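Local coordinates for protein exodeoxyribonuclease III (Archaeoglobus fulgidus, PDB 2VOA) that is an AP endonuclease that recognises abasic sites in DNA and probably uses magnesium or manganese ions to cut the strand, at residues N26-L31 and I51-V56; S83-E88 and L124-H129. The protein carries 1 engineered substitution. All coordinates share one frame; numbering follows the deposited sequence.

Interaction 1 (N26-L31 and I51-V56); sequences NKPDIL and IGYHVV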
loop_
_atom_site.group_PDB
_atom_site.type_symbol
_atom_site.label_atom_id
_atom_site.label_comp_id
_atom_site.label_asym_id
_atom_site.label_seq_id
_atom_site.Cartn_x
_atom_site.Cartn_y
_atom_site.Cartn_z
ATOM N N ASN A 26 10.407 -20.703 8.788
ATOM C CA ASN A 26 11.837 -21.005 8.795
ATOM C C ASN A 26 12.430 -21.160 10.191
ATOM O O ASN A 26 13.471 -21.813 10.370
ATOM C CB ASN A 26 12.579 -19.941 7.981
ATOM C CG ASN A 26 12.301 -20.079 6.489
ATOM O OD1 ASN A 26 12.944 -20.895 5.801
ATOM N ND2 ASN A 26 11.317 -19.318 5.989
ATOM N N LYS A 27 11.780 -20.528 11.167
ATOM C CA LYS A 27 12.122 -20.670 12.590
ATOM C C LYS A 27 13.626 -20.519 12.874
ATOM O O LYS A 27 14.213 -21.381 13.557
ATOM C CB LYS A 27 11.613 -22.005 13.155
ATOM C CG LYS A 27 10.169 -22.321 12.813
ATOM C CD LYS A 27 9.792 -23.750 13.260
ATOM C CE LYS A 27 10.766 -24.790 12.671
ATOM N NZ LYS A 27 10.230 -26.188 12.596
ATOM N N PRO A 28 14.239 -19.428 12.378
ATOM C CA PRO A 28 15.664 -19.240 12.668
ATOM C C PRO A 28 15.854 -18.964 14.151
ATOM O O PRO A 28 14.947 -18.427 14.804
ATOM C CB PRO A 28 16.031 -17.987 11.853
ATOM C CG PRO A 28 14.706 -17.198 11.758
ATOM C CD PRO A 28 13.683 -18.307 11.580
ATOM N N ASP A 29 17.024 -19.306 14.685
ATOM C CA ASP A 29 17.381 -18.870 16.031
ATOM C C ASP A 29 17.582 -17.359 16.173
ATOM O O ASP A 29 17.226 -16.755 17.197
ATOM C CB ASP A 29 18.612 -19.661 16.485
ATOM C CG ASP A 29 18.324 -21.155 16.516
ATOM O OD1 ASP A 29 18.670 -21.844 15.528
ATOM O OD2 ASP A 29 17.696 -21.639 17.498
ATOM N N ILE A 30 18.150 -16.756 15.138
ATOM C CA ILE A 30 18.493 -15.334 15.151
ATOM C C ILE A 30 18.178 -14.794 13.746
ATOM O O ILE A 30 18.585 -15.420 12.752
ATOM C CB ILE A 30 20.018 -15.155 15.430
ATOM C CG1 ILE A 30 20.357 -15.622 16.845
ATOM C CG2 ILE A 30 20.414 -13.702 15.244
ATOM C CD1 ILE A 30 21.810 -15.869 17.113
ATOM N N LEU A 31 17.437 -13.676 13.660
ATOM C CA LEU A 31 17.250 -12.951 12.375
ATOM C C LEU A 31 17.687 -11.513 12.566
ATOM O O LEU A 31 17.053 -10.770 13.344
ATOM C CB LEU A 31 15.781 -12.971 11.918
ATOM C CG LEU A 31 15.493 -12.068 10.706
ATOM C CD1 LEU A 31 16.164 -12.588 9.446
ATOM C CD2 LEU A 31 13.980 -11.885 10.485
ATOM N N ILE A 51 4.521 -14.366 17.852
ATOM C CA ILE A 51 5.004 -15.612 17.256
ATOM C C ILE A 51 6.231 -16.166 18.005
ATOM O O ILE A 51 6.936 -17.040 17.492
ATOM C CB ILE A 51 5.254 -15.476 15.720
ATOM C CG1 ILE A 51 6.306 -14.395 15.403
ATOM C CG2 ILE A 51 3.938 -15.176 15.003
ATOM C CD1 ILE A 51 7.069 -14.672 14.140
ATOM N N GLY A 52 6.472 -15.651 19.211
ATOM C CA GLY A 52 7.456 -16.234 20.116
ATOM C C GLY A 52 8.883 -15.750 19.884
ATOM O O GLY A 52 9.840 -16.439 20.248
ATOM N N TYR A 53 9.020 -14.564 19.300
ATOM C CA TYR A 53 10.344 -13.948 19.104
ATOM C C TYR A 53 10.572 -12.725 19.986
ATOM O O TYR A 53 9.731 -11.826 20.054
ATOM C CB TYR A 53 10.574 -13.584 17.627
ATOM C CG TYR A 53 11.028 -14.773 16.816
ATOM C CD1 TYR A 53 10.108 -15.712 16.327
ATOM C CD2 TYR A 53 12.392 -14.978 16.571
ATOM C CE1 TYR A 53 10.531 -16.831 15.596
ATOM C CE2 TYR A 53 12.829 -16.104 15.825
ATOM C CZ TYR A 53 11.895 -17.010 15.352
ATOM O OH TYR A 53 12.344 -18.102 14.630
ATOM N N HIS A 54 11.723 -12.697 20.652
ATOM C CA HIS A 54 12.253 -11.463 21.208
ATOM C C HIS A 54 12.711 -10.617 20.047
ATOM O O HIS A 54 13.092 -11.149 18.996
ATOM C CB HIS A 54 13.449 -11.746 22.117
ATOM C CG HIS A 54 13.098 -12.528 23.340
ATOM N ND1 HIS A 54 13.187 -13.903 23.401
ATOM C CD2 HIS A 54 12.649 -12.125 24.547
ATOM C CE1 HIS A 54 12.801 -14.314 24.597
ATOM N NE2 HIS A 54 12.473 -13.255 25.313
ATOM N N VAL A 55 12.683 -9.301 20.238
ATOM C CA VAL A 55 13.239 -8.411 19.231
ATOM C C VAL A 55 13.849 -7.194 19.920
ATOM O O VAL A 55 13.224 -6.568 20.806
ATOM C CB VAL A 55 12.193 -8.048 18.119
ATOM C CG1 VAL A 55 11.024 -7.212 18.669
ATOM C CG2 VAL A 55 12.856 -7.381 16.923
ATOM N N VAL A 56 15.095 -6.915 19.554
ATOM C CA VAL A 56 15.770 -5.668 19.957
ATOM C C VAL A 56 16.007 -4.765 18.737
ATOM O O VAL A 56 16.135 -5.258 17.610
ATOM C CB VAL A 56 17.067 -5.947 20.772
ATOM C CG1 VAL A 56 16.719 -6.659 22.098
ATOM C CG2 VAL A 56 18.055 -6.789 20.008
#
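In the DNase I-like α/β sandwich, Tyr53 and Pro28 join two helix-to-strand connections at one end of a mixed sheet, just ahead of strands 30-34 and 54-60, which strand 63-70 separates. Every close approach runs through the side chain of Tyr53. Tyr53 OH donates to Pro28 O at 2.6 Å; the donor sits in the carbonyl plane on a lone pair, at a C=O...donor angle of 138°. Pro28 O in turn lies in the plane of the phenol ring, beyond its edge, and 3.3 Å from Tyr53 CE2. With chi1 at -82°, the ring carbon CG stands opposite the carbonyl carbon of Tyr53, beside its backbone N, and the hydroxyl reaches Pro28 O. Just before it, Gly52 has positive phi and completes a Schellman motif at the end of helix 45-49. Lys27, the first residue after helix 16-26, also has positive phi. Pro28 packs on Trp22 and Leu23 of helix 16-26, while the Tyr53 side chain touches Ala69 and Leu71, so this polar bond lies in buried surroundings. The proline and tyrosine side chains cross at about a right angle, with Pro28 CD 3.3 Å from Tyr53 OH.

Interaction 2 (S83-E88 and L124-H129); sequences SEPKDE and LERLYH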
loop_
_atom_site.group_PDB
_atom_site.type_symbol
_atom_site.label_atom_id
_atom_site.label_comp_id
_atom_site.label_asym_id
_atom_site.label_seq_id
_atom_site.Cartn_x
_atom_site.Cartn_y
_atom_site.Cartn_z
ATOM N N SER A 83 32.731 5.271 18.468
ATOM C CA SER A 83 33.264 6.614 18.217
ATOM C C SER A 83 32.260 7.435 17.397
ATOM O O SER A 83 31.364 6.876 16.770
ATOM C CB SER A 83 34.603 6.533 17.476
ATOM O OG SER A 83 34.436 5.917 16.217
ATOM N N GLU A 84 32.439 8.753 17.407
ATOM C CA GLU A 84 31.529 9.707 16.775
ATOM C C GLU A 84 31.771 9.814 15.259
ATOM O O GLU A 84 32.926 9.869 14.825
ATOM C CB GLU A 84 31.711 11.073 17.458
ATOM C CG GLU A 84 30.421 11.813 17.739
ATOM C CD GLU A 84 29.409 10.965 18.497
ATOM O OE1 GLU A 84 28.343 10.645 17.909
ATOM O OE2 GLU A 84 29.682 10.591 19.671
ATOM N N PRO A 85 30.693 9.822 14.434
ATOM C CA PRO A 85 29.264 9.615 14.735
ATOM C C PRO A 85 28.975 8.152 15.047
ATOM O O PRO A 85 29.370 7.260 14.282
ATOM C CB PRO A 85 28.547 10.008 13.434
ATOM C CG PRO A 85 29.603 10.656 12.566
ATOM C CD PRO A 85 30.909 10.093 13.004
ATOM N N LYS A 86 28.297 7.911 16.165
ATOM C CA LYS A 86 28.052 6.536 16.596
ATOM C C LYS A 86 27.188 5.743 15.631
ATOM O O LYS A 86 27.363 4.528 15.526
ATOM C CB LYS A 86 27.417 6.490 17.986
ATOM C CG LYS A 86 28.386 6.724 19.151
ATOM C CD LYS A 86 27.700 6.467 20.524
ATOM C CE LYS A 86 27.019 5.090 20.674
ATOM N NZ LYS A 86 27.936 3.871 20.591
ATOM N N ASP A 87 26.263 6.427 14.951
ATOM C CA ASP A 87 25.329 5.802 14.018
ATOM C C ASP A 87 24.614 4.607 14.657
ATOM O O ASP A 87 24.678 3.468 14.168
ATOM C CB ASP A 87 26.021 5.383 12.717
ATOM C CG ASP A 87 26.488 6.574 11.895
ATOM O OD1 ASP A 87 25.985 7.719 12.075
ATOM O OD2 ASP A 87 27.389 6.371 11.065
ATOM N N GLU A 88 23.931 4.897 15.766
ATOM C CA GLU A 88 23.126 3.870 16.450
ATOM C C GLU A 88 22.118 3.180 15.529
ATOM O O GLU A 88 21.804 1.997 15.728
ATOM C CB GLU A 88 22.447 4.486 17.679
ATOM C CG GLU A 88 23.454 4.840 18.741
ATOM C CD GLU A 88 22.828 5.341 20.029
ATOM O OE1 GLU A 88 21.710 5.912 19.983
ATOM O OE2 GLU A 88 23.482 5.196 21.086
ATOM N N LEU A 124 33.797 1.941 7.209
ATOM C CA LEU A 124 34.454 0.629 7.110
ATOM C C LEU A 124 35.799 0.599 7.855
ATOM O O LEU A 124 36.134 -0.413 8.477
ATOM C CB LEU A 124 34.624 0.203 5.643
ATOM C CG LEU A 124 33.312 -0.203 4.941
ATOM C CD1 LEU A 124 33.601 -0.316 3.445
ATOM C CD2 LEU A 124 32.705 -1.518 5.529
ATOM N N GLU A 125 36.532 1.709 7.861
ATOM C CA GLU A 125 37.776 1.775 8.628
ATOM C C GLU A 125 37.468 1.761 10.143
ATOM O O GLU A 125 38.122 1.071 10.934
ATOM C CB GLU A 125 38.577 3.028 8.252
ATOM C CG GLU A 125 39.802 3.309 9.138
ATOM C CD GLU A 125 40.967 2.341 8.922
ATOM O OE1 GLU A 125 42.016 2.517 9.605
ATOM O OE2 GLU A 125 40.867 1.429 8.057
ATOM N N ARG A 126 36.469 2.535 10.545
ATOM C CA ARG A 126 36.056 2.542 11.953
ATOM C C ARG A 126 35.577 1.158 12.374
ATOM O O ARG A 126 35.931 0.692 13.460
ATOM C CB ARG A 126 34.983 3.604 12.195
ATOM C CG ARG A 126 35.511 5.034 12.072
ATOM C CD ARG A 126 34.580 5.990 12.795
ATOM N NE ARG A 126 33.302 6.179 12.112
ATOM C CZ ARG A 126 32.156 6.450 12.742
ATOM N NH1 ARG A 126 32.132 6.533 14.064
ATOM N NH2 ARG A 126 31.040 6.629 12.060
ATOM N N LEU A 127 34.831 0.492 11.490
ATOM C CA LEU A 127 34.286 -0.836 11.795
ATOM C C LEU A 127 35.425 -1.830 11.971
ATOM O O LEU A 127 35.378 -2.695 12.855
ATOM C CB LEU A 127 33.334 -1.292 10.683
ATOM C CG LEU A 127 32.664 -2.639 10.946
ATOM C CD1 LEU A 127 31.888 -2.593 12.253
ATOM C CD2 LEU A 127 31.719 -2.970 9.800
ATOM N N TYR A 128 36.451 -1.716 11.134
ATOM C CA TYR A 128 37.662 -2.532 11.307
ATOM C C TYR A 128 38.232 -2.439 12.730
ATOM O O TYR A 128 38.425 -3.451 13.407
ATOM C CB TYR A 128 38.739 -2.113 10.275
ATOM C CG TYR A 128 40.073 -2.810 10.495
ATOM C CD1 TYR A 128 41.096 -2.188 11.220
ATOM C CD2 TYR A 128 40.296 -4.102 9.999
ATOM C CE1 TYR A 128 42.322 -2.836 11.427
ATOM C CE2 TYR A 128 41.516 -4.761 10.203
ATOM C CZ TYR A 128 42.516 -4.115 10.928
ATOM O OH TYR A 128 43.727 -4.728 11.146
ATOM N N HIS A 129 38.467 -1.217 13.195
ATOM C CA HIS A 129 39.068 -1.032 14.515
ATOM C C HIS A 129 38.124 -1.480 15.629
ATOM O O HIS A 129 38.566 -2.073 16.625
ATOM C CB HIS A 129 39.562 0.403 14.654
ATOM C CG HIS A 129 40.716 0.696 13.749
ATOM N ND1 HIS A 129 41.951 0.104 13.920
ATOM C CD2 HIS A 129 40.815 1.468 12.642
ATOM C CE1 HIS A 129 42.772 0.525 12.971
ATOM N NE2 HIS A 129 42.107 1.347 12.179
#
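The guanidinium group of Arg126 carries Pro85 CD and Glu84 O over one face, while Ser83 O and Pro85 O meet its edge in plane. Arg126 projects from helix 115-134 of the DNase I-like fold into the loop between strands 77-79 and 91-96, where the peptide bond before Pro85 is cis. Both terminal nitrogens grip a single acceptor end-on: Arg126 NH1 and NH2 each lie 2.9 Å from Pro85 O. The two bonds differ at the carbonyl. NH2 approaches in its plane, whereas NH1 stands 53° above it. NH1 also donates to Ser83 OG in a nearly straight bond (164°), and more weakly to Ser83 O. The arginine chain is bent at chi3, its guanidinium reaching the loop carbonyls, and Ser83 OG comes within 3.4 Å of Arg126 CD. These bonds fix the rotation of the guanidinium and supply Pro85 O with two donors, and Ser83 O with a weak one, on the protein surface. Asp87, whose side chain is about 9 Å from that of the predicted active-site Tyr105, accepts hydrogen bonds through OD2 from Tyr119 and Trp123. Its salt bridge to Arg126 is long, with Asp87 OD2 3.8 Å from Arg126 NH2 and the carboxylate and guanidinium planes 73° apart.

How the interactions relate
From the N terminus, the chain runs through strand 2-8 and helix 16-26 to interaction 1, which closes a loop of 19 residues holding most of strand 30-34 and helix 45-49. Strands 54-60 and 63-70 follow in the same sheet. The chain then enters the second sheet at strand 77-79, and interaction 2 closes a longer loop of 35 residues, containing strands 91-96 and 99-105 and the start of helix 115-134. The two contacts are in series, neither nesting nor crossing, with centres about 27 Å apart. The first ties together the two connections leading into strands 30-34 and 54-60; the second joins a loop of the other sheet to helix 115-134. Ser58, on strand 54-60, hydrogen-bonds to Glu88 O, linking the two regions.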